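PDB 5EHK: lantibiotic dehydratase from Microbispora corallina, which probably dehydrates serine and threonine residues in the precursor peptide of the lantibiotic NAI-107, in a tRNA-dependent reaction that uses glutamate carried by tRNA. Local coordinates for residues A959-A964 and E1044-A1049; D989-A994 and D1022-W1027; R328-R333 and I353-R358; R169-M174 and D292-H297. All blocks are in the same frame, centred on the assembly; numbering follows the deposited sequence.

Contact 1: residues A959-A964 and E1044-A1049; sequences AALADA and ESRDEA
Arg1046 and Asp1047, neighbours on helix 1044-1059, reach across to Ala960, Leu961 and Ala964 of helix 950-965. The short segments run 36° apart in N-to-C direction, and their axes approach to 9.0 Å, with Ala964 and Asp1047 nearest in backbone.

The apolar part rests on the arginine, whose chain bends at chi2. Its side chain and that of Leu961 cross at about a right angle, and Leu961 CB lies over one face of the guanidinium, toward its rim, 3.4 Å from Arg1046 NH2. With CG anti to the backbone N (chi1 -166°), the leucine brings CD1 to 3.6 Å from Arg1046 NE; Leu1077 and Leu1078 of helix 1068-1085 also meet it.

The carboxylate rests against two alanines one turn apart: Asp1047 OD1 is 3.8 Å from Ala964 CB, and Ala960 CB lies 3.9 Å from Asp1047 OD2. Asp1047 OD1 is also 3.3 Å from Ala960 O, but both are acceptors and form no bond.

The charges are paired away from helix 950-965: Arg1046 NH1 with its neighbour Asp1047, in a pair modelled too short to trust, and Arg1046 NE with Asp930 of helix 920-942. Cationic and anionic groups thus probably compensate each other beside an alanine-lined helix. Between the two segments the contact is van der Waals alone; a weak bond from Arg1046 NH2 to Ser957 O ties the arginine to the same helix one turn earlier.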
loop_
_atom_site.group_PDB
_atom_site.type_symbol
_atom_site.label_atom_id
_atom_site.label_comp_id
_atom_site.label_asym_id
_atom_site.label_seq_id
_atom_site.Cartn_x
_atom_site.Cartn_y
_atom_site.Cartn_z
ATOM N N ALA A 959 3.595 -16.586 34.820
ATOM C CA ALA A 959 2.894 -17.197 35.943
ATOM C C ALA A 959 3.470 -16.728 37.264
ATOM O O ALA A 959 2.736 -16.510 38.240
ATOM C CB ALA A 959 2.965 -18.693 35.848
ATOM N N ALA A 960 4.786 -16.543 37.275
ATOM C CA ALA A 960 5.474 -16.063 38.464
ATOM C C ALA A 960 5.073 -14.623 38.809
ATOM O O ALA A 960 4.971 -14.274 39.995
ATOM C CB ALA A 960 6.970 -16.167 38.285
ATOM N N LEU A 961 4.853 -13.791 37.788
ATOM C CA LEU A 961 4.389 -12.431 38.033
ATOM C C LEU A 961 2.963 -12.420 38.573
ATOM O O LEU A 961 2.672 -11.732 39.545
ATOM C CB LEU A 961 4.506 -11.558 36.778
ATOM C CG LEU A 961 4.374 -10.035 36.936
ATOM C CD1 LEU A 961 5.235 -9.328 35.901
ATOM C CD2 LEU A 961 2.929 -9.564 36.804
ATOM N N ALA A 962 2.076 -13.175 37.925
ATOM C CA ALA A 962 0.693 -13.335 38.380
ATOM C C ALA A 962 0.604 -13.764 39.834
ATOM O O ALA A 962 -0.204 -13.200 40.575
ATOM C CB ALA A 962 -0.051 -14.311 37.501
ATOM N N ASP A 963 1.414 -14.759 40.233
ATOM C CA ASP A 963 1.470 -15.201 41.634
ATOM C C ASP A 963 1.846 -13.996 42.453
ATOM O O ASP A 963 1.155 -13.644 43.392
ATOM C CB ASP A 963 2.501 -16.334 41.867
ATOM C CG ASP A 963 2.269 -17.118 43.205
ATOM O OD1 ASP A 963 1.275 -17.871 43.296
ATOM O OD2 ASP A 963 3.081 -17.029 44.153
ATOM N N ALA A 964 2.889 -13.303 42.023
ATOM C CA ALA A 964 3.526 -12.297 42.861
ATOM C C ALA A 964 2.661 -11.065 43.124
ATOM O O ALA A 964 2.690 -10.515 44.226
ATOM C CB ALA A 964 4.884 -11.896 42.275
ATOM N N GLU A 1044 13.532 -13.520 41.312
ATOM C CA GLU A 1044 13.166 -13.229 42.701
ATOM C C GLU A 1044 12.923 -11.754 42.933
ATOM O O GLU A 1044 11.864 -11.343 43.387
ATOM C CB GLU A 1044 14.199 -13.764 43.686
ATOM C CG GLU A 1044 14.084 -15.251 43.881
ATOM C CD GLU A 1044 15.062 -15.779 44.900
ATOM O OE1 GLU A 1044 15.462 -14.989 45.793
ATOM O OE2 GLU A 1044 15.432 -16.976 44.800
ATOM N N SER A 1045 13.953 -10.979 42.652
ATOM C CA SER A 1045 13.920 -9.556 42.822
ATOM C C SER A 1045 12.727 -8.941 42.063
ATOM O O SER A 1045 12.051 -8.025 42.544
ATOM C CB SER A 1045 15.259 -8.994 42.365
ATOM O OG SER A 1045 15.099 -7.697 41.860
ATOM N N ARG A 1046 12.406 -9.473 40.899
ATOM C CA ARG A 1046 11.268 -8.903 40.215
ATOM C C ARG A 1046 9.946 -9.394 40.817
ATOM O O ARG A 1046 8.953 -8.653 40.843
ATOM C CB ARG A 1046 11.353 -9.103 38.695
ATOM C CG ARG A 1046 10.411 -10.134 38.148
ATOM C CD ARG A 1046 9.092 -9.565 37.641
ATOM N NE ARG A 1046 8.549 -10.524 36.689
ATOM C CZ ARG A 1046 8.117 -11.737 37.017
ATOM N NH1 ARG A 1046 8.118 -12.139 38.274
ATOM N NH2 ARG A 1046 7.671 -12.557 36.087
ATOM N N ASP A 1047 9.921 -10.620 41.323
ATOM C CA ASP A 1047 8.747 -11.046 42.092
ATOM C C ASP A 1047 8.558 -10.151 43.334
ATOM O O ASP A 1047 7.432 -9.812 43.698
ATOM C CB ASP A 1047 8.840 -12.517 42.497
ATOM C CG ASP A 1047 8.476 -13.463 41.354
ATOM O OD1 ASP A 1047 7.928 -12.967 40.354
ATOM O OD2 ASP A 1047 8.705 -14.697 41.456
ATOM N N GLU A 1048 9.657 -9.748 43.967
ATOM C CA GLU A 1048 9.553 -8.900 45.136
ATOM C C GLU A 1048 8.887 -7.608 44.738
ATOM O O GLU A 1048 7.898 -7.210 45.358
ATOM C CB GLU A 1048 10.913 -8.609 45.767
ATOM C CG GLU A 1048 11.132 -9.270 47.123
ATOM C CD GLU A 1048 10.099 -8.860 48.179
ATOM O OE1 GLU A 1048 10.254 -7.771 48.782
ATOM O OE2 GLU A 1048 9.135 -9.633 48.412
ATOM N N ALA A 1049 9.403 -6.984 43.677
ATOM C CA ALA A 1049 8.888 -5.706 43.230
ATOM C C ALA A 1049 7.409 -5.764 42.902
ATOM O O ALA A 1049 6.647 -4.839 43.199
ATOM C CB ALA A 1049 9.665 -5.231 42.028
#

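Contact 2: residues D989-A994 and D1022-W1027; sequences DGDPAA and DPTGGW
Ala993 and Pro1023 make the closely packed half of this contact. The methyl of Ala993, in the first turn of helix 992-997, points at the proline ring, with Ala993 CB 4.2 Å from Pro1023 CG. Ala959 and Asp963 of helix 950-965 and Val1104 of helix 1090-1109 also touch Pro1023, which is buried. Behind it, the Trp1027 ring carries Pro1023 CA over one face, 3.4 Å above its plane and near the rim.

Toward solvent the fit is looser. Thr1024 is exposed, and its methyl only grazes the other segment, Thr1024 CG2 lying 4.4 Å from Gly990 O. Thr1024 OG1 turns to Asp991, at the N-cap position of helix 992-997, but the two oxygens are modelled too close together for the nature of that pairing to be judged.

The loop has its own stiffening. Pro1023 to Gly1026 form a type I beta turn closed by Gly1026 N to Pro1023 O at 2.9 Å. An Asx motif overlaps it: Gly1025 N donates to Asp1022 OD1 at 2.9 Å, from above the carboxylate plane. The loop is therefore shaped mainly by bonds within itself, and what it offers helix 992-997 is a small apolar patch, with the exposed Thr1024 at its margin.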
loop_
_atom_site.group_PDB
_atom_site.type_symbol
_atom_site.label_atom_id
_atom_site.label_comp_id
_atom_site.label_asym_id
_atom_site.label_seq_id
_atom_site.Cartn_x
_atom_site.Cartn_y
_atom_site.Cartn_z
ATOM N N ASP A 989 -10.022 -18.064 45.102
ATOM C CA ASP A 989 -9.512 -17.923 46.467
ATOM C C ASP A 989 -8.172 -18.653 46.660
ATOM O O ASP A 989 -8.044 -19.847 46.383
ATOM C CB ASP A 989 -10.544 -18.482 47.457
ATOM C CG ASP A 989 -10.204 -18.172 48.911
ATOM O OD1 ASP A 989 -9.692 -17.064 49.189
ATOM O OD2 ASP A 989 -10.436 -19.057 49.774
ATOM N N GLY A 990 -7.166 -17.922 47.126
ATOM C CA GLY A 990 -5.875 -18.530 47.384
ATOM C C GLY A 990 -4.944 -18.728 46.195
ATOM O O GLY A 990 -3.777 -19.078 46.388
ATOM N N ASP A 991 -5.433 -18.495 44.975
ATOM C CA ASP A 991 -4.647 -18.757 43.761
ATOM C C ASP A 991 -4.590 -17.545 42.833
ATOM O O ASP A 991 -5.240 -17.544 41.778
ATOM C CB ASP A 991 -5.261 -19.929 42.993
ATOM C CG ASP A 991 -4.297 -20.545 42.003
ATOM O OD1 ASP A 991 -3.110 -20.150 42.010
ATOM O OD2 ASP A 991 -4.718 -21.436 41.231
ATOM N N PRO A 992 -3.787 -16.523 43.205
ATOM C CA PRO A 992 -3.660 -15.277 42.430
ATOM C C PRO A 992 -3.104 -15.496 41.011
ATOM O O PRO A 992 -3.399 -14.703 40.111
ATOM C CB PRO A 992 -2.708 -14.417 43.279
ATOM C CG PRO A 992 -2.617 -15.108 44.612
ATOM C CD PRO A 992 -2.819 -16.558 44.316
ATOM N N ALA A 993 -2.287 -16.534 40.832
ATOM C CA ALA A 993 -1.764 -16.890 39.525
ATOM C C ALA A 993 -2.904 -17.176 38.575
ATOM O O ALA A 993 -3.030 -16.547 37.527
ATOM C CB ALA A 993 -0.854 -18.108 39.634
ATOM N N ALA A 994 -3.757 -18.119 38.953
ATOM C CA ALA A 994 -4.911 -18.462 38.126
ATOM C C ALA A 994 -5.831 -17.250 37.971
ATOM O O ALA A 994 -6.419 -17.047 36.906
ATOM C CB ALA A 994 -5.650 -19.674 38.673
ATOM N N ASP A 1022 3.707 -24.439 37.692
ATOM C CA ASP A 1022 2.912 -24.684 38.904
ATOM C C ASP A 1022 3.333 -23.789 40.076
ATOM O O ASP A 1022 3.939 -24.250 41.056
ATOM C CB ASP A 1022 3.010 -26.169 39.296
ATOM C CG ASP A 1022 2.124 -26.541 40.492
ATOM O OD1 ASP A 1022 1.213 -25.754 40.863
ATOM O OD2 ASP A 1022 2.361 -27.638 41.056
ATOM N N PRO A 1023 3.003 -22.498 39.979
ATOM C CA PRO A 1023 3.394 -21.561 41.028
ATOM C C PRO A 1023 2.647 -21.871 42.310
ATOM O O PRO A 1023 3.261 -21.883 43.373
ATOM C CB PRO A 1023 2.960 -20.196 40.471
ATOM C CG PRO A 1023 2.603 -20.448 39.019
ATOM C CD PRO A 1023 2.170 -21.864 38.946
ATOM N N THR A 1024 1.345 -22.129 42.210
ATOM C CA THR A 1024 0.530 -22.378 43.401
ATOM C C THR A 1024 1.026 -23.592 44.178
ATOM O O THR A 1024 1.001 -23.600 45.404
ATOM C CB THR A 1024 -0.962 -22.556 43.052
ATOM O OG1 THR A 1024 -1.355 -21.552 42.106
ATOM C CG2 THR A 1024 -1.819 -22.430 44.302
ATOM N N GLY A 1025 1.530 -24.590 43.458
ATOM C CA GLY A 1025 2.077 -25.777 44.085
ATOM C C GLY A 1025 3.506 -25.646 44.584
ATOM O O GLY A 1025 4.079 -26.632 45.039
ATOM N N GLY A 1026 4.090 -24.450 44.489
ATOM C CA GLY A 1026 5.442 -24.197 44.974
ATOM C C GLY A 1026 6.545 -24.477 43.954
ATOM O O GLY A 1026 7.733 -24.460 44.303
ATOM N N TRP A 1027 6.146 -24.700 42.695
ATOM C CA TRP A 1027 7.067 -24.928 41.575
ATOM C C TRP A 1027 7.919 -26.183 41.741
ATOM O O TRP A 1027 9.151 -26.117 41.603
ATOM C CB TRP A 1027 8.023 -23.729 41.376
ATOM C CG TRP A 1027 7.413 -22.432 40.858
ATOM C CD1 TRP A 1027 7.171 -21.288 41.576
ATOM C CD2 TRP A 1027 7.009 -22.151 39.514
ATOM N NE1 TRP A 1027 6.628 -20.324 40.761
ATOM C CE2 TRP A 1027 6.519 -20.827 39.491
ATOM C CE3 TRP A 1027 6.996 -22.896 38.332
ATOM C CZ2 TRP A 1027 6.029 -20.231 38.329
ATOM C CZ3 TRP A 1027 6.506 -22.303 37.179
ATOM C CH2 TRP A 1027 6.029 -20.986 37.185
#

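Contact 3: residues R328-R333 and I353-R358; sequences REVDAR and IQSTRR
Glu329 and Arg358 meet because one chain runs straight and the other bends. The glutamate leaves its helix with CG opposite the backbone N (chi1 -162°) and stays extended beyond it, reaching the neighbouring helix; the arginine kinks at chi3 (-78°), which turns its guanidinium end-on toward the acid.

Two nitrogens then grip a single oxygen: Arg358 NH1 donates to Glu329 OE2 at 2.8 Å on the syn side of the carboxylate, and Arg358 NH2 reaches the same Glu329 OE2 at 3.2 Å from above the carboxylate plane. Glu329 OE2 lies close to the guanidinium plane, although carboxylate and guanidinium planes are 43° apart. A further donor comes from one turn on in the glutamate's own helix, where Arg333 NH2 binds Glu329 OE2 at 3.1 Å on the anti side. The two arginines stand nearly perpendicular in plane, sharing one carboxylate whose single negative charge probably offsets part of theirs.

Under this polar rim the packing is small and close. Ser355 packs against the end of the Arg333 chain, with Ser355 CB 3.7 Å from Arg333 NE. Val330 turns CG2 to Ser355 OG at 3.5 Å and to Thr356 CG2 at 3.6 Å, in the buried layer that Leu295 and Leu352 extend. Thr356 OG1 meanwhile bonds back to Ile353 O, keeping its methyl toward the valine.

A three-residue salt-bridge network over a valine-serine-threonine seam thus joins helices 318-339 and 346-359, consecutive in the chain and running in opposite directions, as in an antiparallel helical hairpin.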
loop_
_atom_site.group_PDB
_atom_site.type_symbol
_atom_site.label_atom_id
_atom_site.label_comp_id
_atom_site.label_asym_id
_atom_site.label_seq_id
_atom_site.Cartn_x
_atom_site.Cartn_y
_atom_site.Cartn_z
ATOM N N ARG A 328 -31.309 46.421 -2.114
ATOM C CA ARG A 328 -32.765 46.320 -1.966
ATOM C C ARG A 328 -33.471 46.385 -3.321
ATOM O O ARG A 328 -34.600 45.922 -3.463
ATOM C CB ARG A 328 -33.293 47.450 -1.079
ATOM C CG ARG A 328 -32.689 47.492 0.296
ATOM C CD ARG A 328 -33.364 48.522 1.175
ATOM N NE ARG A 328 -32.642 48.679 2.431
ATOM C CZ ARG A 328 -32.904 49.610 3.334
ATOM N NH1 ARG A 328 -33.892 50.474 3.137
ATOM N NH2 ARG A 328 -32.174 49.674 4.434
ATOM N N GLU A 329 -32.808 46.986 -4.304
ATOM C CA GLU A 329 -33.370 47.094 -5.635
ATOM C C GLU A 329 -33.340 45.722 -6.273
ATOM O O GLU A 329 -34.309 45.289 -6.909
ATOM C CB GLU A 329 -32.576 48.077 -6.505
ATOM C CG GLU A 329 -33.366 48.559 -7.738
ATOM C CD GLU A 329 -32.605 49.548 -8.622
ATOM O OE1 GLU A 329 -31.929 50.457 -8.093
ATOM O OE2 GLU A 329 -32.677 49.397 -9.862
ATOM N N VAL A 330 -32.230 45.021 -6.057
ATOM C CA VAL A 330 -32.049 43.691 -6.612
ATOM C C VAL A 330 -33.036 42.747 -5.964
ATOM O O VAL A 330 -33.622 41.893 -6.629
ATOM C CB VAL A 330 -30.630 43.191 -6.374
ATOM C CG1 VAL A 330 -30.547 41.687 -6.624
ATOM C CG2 VAL A 330 -29.643 43.965 -7.262
ATOM N N ASP A 331 -33.249 42.931 -4.671
ATOM C CA ASP A 331 -34.263 42.170 -3.977
ATOM C C ASP A 331 -35.613 42.391 -4.661
ATOM O O ASP A 331 -36.304 41.438 -5.035
ATOM C CB ASP A 331 -34.333 42.590 -2.516
ATOM C CG ASP A 331 -35.250 41.705 -1.706
ATOM O OD1 ASP A 331 -34.986 40.479 -1.656
ATOM O OD2 ASP A 331 -36.236 42.227 -1.135
ATOM N N ALA A 332 -35.962 43.660 -4.851
ATOM C CA ALA A 332 -37.250 44.025 -5.436
ATOM C C ALA A 332 -37.430 43.441 -6.843
ATOM O O ALA A 332 -38.493 42.914 -7.175
ATOM C CB ALA A 332 -37.411 45.534 -5.454
ATOM N N ARG A 333 -36.388 43.511 -7.661
ATOM C CA ARG A 333 -36.478 42.928 -8.993
ATOM C C ARG A 333 -36.482 41.397 -8.999
ATOM O O ARG A 333 -36.821 40.780 -10.009
ATOM C CB ARG A 333 -35.405 43.470 -9.933
ATOM C CG ARG A 333 -35.469 44.962 -10.149
ATOM C CD ARG A 333 -34.378 45.354 -11.110
ATOM N NE ARG A 333 -34.199 46.794 -11.229
ATOM C CZ ARG A 333 -34.887 47.551 -12.072
ATOM N NH1 ARG A 333 -35.821 47.003 -12.840
ATOM N NH2 ARG A 333 -34.656 48.856 -12.131
ATOM N N ILE A 353 -30.427 41.723 -13.988
ATOM C CA ILE A 353 -28.993 41.597 -14.237
ATOM C C ILE A 353 -28.219 42.904 -14.082
ATOM O O ILE A 353 -27.300 42.982 -13.269
ATOM C CB ILE A 353 -28.682 41.005 -15.632
ATOM C CG1 ILE A 353 -29.172 39.566 -15.728
ATOM C CG2 ILE A 353 -27.184 41.069 -15.924
ATOM C CD1 ILE A 353 -28.468 38.654 -14.791
ATOM N N GLN A 354 -28.570 43.933 -14.846
ATOM C CA GLN A 354 -27.774 45.160 -14.802
ATOM C C GLN A 354 -27.914 45.835 -13.428
ATOM O O GLN A 354 -27.019 46.558 -12.993
ATOM C CB GLN A 354 -28.097 46.119 -15.970
ATOM C CG GLN A 354 -29.073 47.259 -15.649
ATOM C CD GLN A 354 -30.472 46.769 -15.306
ATOM O OE1 GLN A 354 -30.802 45.610 -15.544
ATOM N NE2 GLN A 354 -31.295 47.649 -14.728
ATOM N N SER A 355 -29.032 45.590 -12.750
ATOM C CA SER A 355 -29.235 46.088 -11.387
ATOM C C SER A 355 -28.144 45.550 -10.452
ATOM O O SER A 355 -27.475 46.307 -9.748
ATOM C CB SER A 355 -30.637 45.714 -10.880
ATOM O OG SER A 355 -30.882 46.242 -9.590
ATOM N N THR A 356 -27.980 44.231 -10.459
ATOM C CA THR A 356 -26.889 43.580 -9.755
ATOM C C THR A 356 -25.528 44.062 -10.247
ATOM O O THR A 356 -24.572 44.101 -9.482
ATOM C CB THR A 356 -26.953 42.028 -9.897
ATOM O OG1 THR A 356 -26.622 41.639 -11.241
ATOM C CG2 THR A 356 -28.341 41.497 -9.531
ATOM N N ARG A 357 -25.438 44.402 -11.527
ATOM C CA ARG A 357 -24.188 44.888 -12.117
ATOM C C ARG A 357 -23.812 46.266 -11.583
ATOM O O ARG A 357 -22.636 46.656 -11.606
ATOM C CB ARG A 357 -24.272 44.932 -13.650
ATOM C CG ARG A 357 -24.332 43.572 -14.317
ATOM C CD ARG A 357 -24.223 43.684 -15.829
ATOM N NE ARG A 357 -22.949 44.269 -16.243
ATOM C CZ ARG A 357 -21.810 43.588 -16.371
ATOM N NH1 ARG A 357 -21.775 42.282 -16.127
ATOM N NH2 ARG A 357 -20.700 44.212 -16.749
ATOM N N ARG A 358 -24.821 47.013 -11.138
ATOM C CA ARG A 358 -24.583 48.322 -10.544
ATOM C C ARG A 358 -23.841 48.143 -9.227
ATOM O O ARG A 358 -22.823 48.792 -8.970
ATOM C CB ARG A 358 -25.897 49.084 -10.344
ATOM C CG ARG A 358 -26.091 50.223 -11.353
ATOM C CD ARG A 358 -27.486 50.813 -11.279
ATOM N NE ARG A 358 -28.482 49.985 -11.951
ATOM C CZ ARG A 358 -29.725 49.808 -11.508
ATOM N NH1 ARG A 358 -30.119 50.400 -10.384
ATOM N NH2 ARG A 358 -30.569 49.031 -12.185
#

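Contact 4: residues R169-M174 and D292-H297; sequences RTRADM and DDPLQH
Arg171 lies alongside Asp293, the N-cap residue of helix 294-306, where the end of strand 167-172 meets the start of that helix. The two side chains slide past each other in opposite directions, their flat ends only 3° from parallel but not stacked: one face of the Arg171 guanidinium lies over the Asp293 backbone, with Asp293 CA 3.5 Å above the plane and toward the rim, and the carboxylate is displaced along the arginine chain. Arg171 CG comes 3.3 Å from Asp293 OD1, whereas Arg171 NE is 3.8 Å from the same Asp293 OD1, a long ion pair of charge alone, since the oxygen lies well out of the guanidinium plane.

The rest of the first shell is apolar. Ala172 CB meets Leu295 CB at 4.2 Å, and Met174, its chain bent at chi2 and chi3, curls back to place SD 3.8 Å from Pro294 CB. Leu177 of helix 174-185 touches both Pro294 and Leu295.

Farther out, the capping carboxylate is tied to its own helix by weak bonds from Leu295 N and Gln296 N. Strand 167-172 is held by backbone bonds to strand 366-379, and Asp173 caps Trp176 N. A water bonded to Thr170 O links weakly to Asp293 OD2. Arg169, in a salt bridge with Asp369, lies against the side of the Arg171 guanidinium opposite Asp293: Arg171 NH1 sits over the centre of the Arg169 guanidinium, 3.6 Å above its plane.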
loop_
_atom_site.group_PDB
_atom_site.type_symbol
_atom_site.label_atom_id
_atom_site.label_comp_id
_atom_site.label_asym_id
_atom_site.label_seq_id
_atom_site.Cartn_x
_atom_site.Cartn_y
_atom_site.Cartn_z
ATOM N N ARG A 169 -37.975 30.884 -8.322
ATOM C CA ARG A 169 -37.479 31.675 -7.191
ATOM C C ARG A 169 -36.063 32.119 -7.530
ATOM O O ARG A 169 -35.245 31.285 -7.915
ATOM C CB ARG A 169 -37.397 30.871 -5.909
ATOM C CG ARG A 169 -36.474 31.543 -4.925
ATOM C CD ARG A 169 -36.593 30.951 -3.562
ATOM N NE ARG A 169 -35.931 29.655 -3.567
ATOM C CZ ARG A 169 -36.085 28.730 -2.631
ATOM N NH1 ARG A 169 -36.903 28.943 -1.603
ATOM N NH2 ARG A 169 -35.437 27.582 -2.742
ATOM N N THR A 170 -35.766 33.406 -7.364
ATOM C CA THR A 170 -34.459 33.962 -7.733
ATOM C C THR A 170 -33.730 34.603 -6.547
ATOM O O THR A 170 -34.298 35.396 -5.804
ATOM C CB THR A 170 -34.598 34.978 -8.878
ATOM O OG1 THR A 170 -35.285 34.350 -9.960
ATOM C CG2 THR A 170 -33.225 35.472 -9.363
ATOM N N ARG A 171 -32.461 34.248 -6.386
ATOM C CA ARG A 171 -31.666 34.733 -5.267
ATOM C C ARG A 171 -30.289 35.180 -5.700
ATOM O O ARG A 171 -29.804 34.828 -6.777
ATOM C CB ARG A 171 -31.547 33.671 -4.173
ATOM C CG ARG A 171 -32.808 33.482 -3.360
ATOM C CD ARG A 171 -32.746 32.217 -2.534
ATOM N NE ARG A 171 -33.849 32.154 -1.579
ATOM C CZ ARG A 171 -34.082 31.125 -0.770
ATOM N NH1 ARG A 171 -33.293 30.058 -0.818
ATOM N NH2 ARG A 171 -35.106 31.158 0.081
ATOM N N ALA A 172 -29.677 35.984 -4.846
ATOM C CA ALA A 172 -28.345 36.493 -5.080
ATOM C C ALA A 172 -27.355 35.352 -4.987
ATOM O O ALA A 172 -27.470 34.517 -4.108
ATOM C CB ALA A 172 -28.023 37.559 -4.048
ATOM N N ASP A 173 -26.411 35.298 -5.920
ATOM C CA ASP A 173 -25.307 34.341 -5.866
ATOM C C ASP A 173 -24.419 34.687 -4.680
ATOM O O ASP A 173 -24.088 35.859 -4.485
ATOM C CB ASP A 173 -24.523 34.383 -7.176
ATOM C CG ASP A 173 -23.147 33.752 -7.077
ATOM O OD1 ASP A 173 -23.043 32.504 -7.101
ATOM O OD2 ASP A 173 -22.155 34.509 -7.049
ATOM N N MET A 174 -24.050 33.683 -3.881
ATOM C CA MET A 174 -23.306 33.930 -2.638
ATOM C C MET A 174 -21.979 34.641 -2.859
ATOM O O MET A 174 -21.611 35.530 -2.096
ATOM C CB MET A 174 -23.085 32.642 -1.851
ATOM C CG MET A 174 -24.285 32.209 -1.056
ATOM S SD MET A 174 -24.646 33.424 0.231
ATOM C CE MET A 174 -23.096 33.437 1.109
ATOM N N ASP A 292 -32.863 30.658 5.085
ATOM C CA ASP A 292 -33.436 31.917 4.604
ATOM C C ASP A 292 -32.781 32.374 3.308
ATOM O O ASP A 292 -31.735 31.869 2.927
ATOM C CB ASP A 292 -33.310 33.014 5.676
ATOM C CG ASP A 292 -34.120 34.291 5.342
ATOM O OD1 ASP A 292 -35.114 34.197 4.564
ATOM O OD2 ASP A 292 -33.775 35.378 5.890
ATOM N N ASP A 293 -33.412 33.340 2.648
ATOM C CA ASP A 293 -32.811 34.045 1.531
ATOM C C ASP A 293 -31.628 34.818 2.104
ATOM O O ASP A 293 -31.774 35.536 3.103
ATOM C CB ASP A 293 -33.859 34.989 0.914
ATOM C CG ASP A 293 -33.291 35.923 -0.162
ATOM O OD1 ASP A 293 -32.330 35.563 -0.882
ATOM O OD2 ASP A 293 -33.847 37.033 -0.299
ATOM N N PRO A 294 -30.438 34.618 1.514
ATOM C CA PRO A 294 -29.218 35.327 1.906
ATOM C C PRO A 294 -29.355 36.838 1.749
ATOM O O PRO A 294 -28.968 37.558 2.677
ATOM C CB PRO A 294 -28.147 34.761 0.957
ATOM C CG PRO A 294 -28.915 34.159 -0.183
ATOM C CD PRO A 294 -30.170 33.624 0.463
ATOM N N LEU A 295 -29.880 37.313 0.615
ATOM C CA LEU A 295 -29.993 38.758 0.385
ATOM C C LEU A 295 -30.834 39.430 1.470
ATOM O O LEU A 295 -30.438 40.455 2.045
ATOM C CB LEU A 295 -30.563 39.050 -0.999
ATOM C CG LEU A 295 -30.620 40.517 -1.435
ATOM C CD1 LEU A 295 -29.246 41.167 -1.397
ATOM C CD2 LEU A 295 -31.159 40.601 -2.843
ATOM N N GLN A 296 -31.976 38.816 1.768
ATOM C CA GLN A 296 -32.882 39.322 2.780
ATOM C C GLN A 296 -32.211 39.332 4.149
ATOM O O GLN A 296 -32.435 40.242 4.955
ATOM C CB GLN A 296 -34.171 38.506 2.806
ATOM C CG GLN A 296 -35.266 39.126 3.658
ATOM C CD GLN A 296 -35.672 40.520 3.163
ATOM O OE1 GLN A 296 -36.043 40.707 1.990
ATOM N NE2 GLN A 296 -35.616 41.500 4.063
ATOM N N HIS A 297 -31.380 38.323 4.403
ATOM C CA HIS A 297 -30.620 38.273 5.647
ATOM C C HIS A 297 -29.740 39.498 5.828
ATOM O O HIS A 297 -29.729 40.075 6.915
ATOM C CB HIS A 297 -29.748 37.014 5.778
ATOM C CG HIS A 297 -28.782 37.102 6.913
ATOM N ND1 HIS A 297 -29.173 36.971 8.226
ATOM C CD2 HIS A 297 -27.463 37.398 6.939
ATOM C CE1 HIS A 297 -28.126 37.148 9.012
ATOM N NE2 HIS A 297 -27.076 37.410 8.257
HETATM O O HOH W 1 -35.164 36.048 -3.373
#

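In the fold
Two pairs of contacts lie on opposite sides of the chain's centre. Contacts 1 and 2, in the C-terminal region of the dehydratase, have centres 12 Å apart, and contact 2 packs against helix 950-965 of contact 1: Ala959 CB meets Pro1023 CG at 3.6 Å, and Ala962 CB meets Ala993 CA at 3.7 Å. Contacts 3 and 4, in the N-terminal region, are also 12 Å apart between centres. Val330 CG1 meets Leu295 CD2 at 4.0 Å, and Trp176, capped by Asp173 of contact 4, bonds to Thr356 O of contact 3. Contacts 1 and 3 are 84 Å apart between centres. In related dehydratases these two regions perform glutamylation and glutamate elimination, so a similar division is likely.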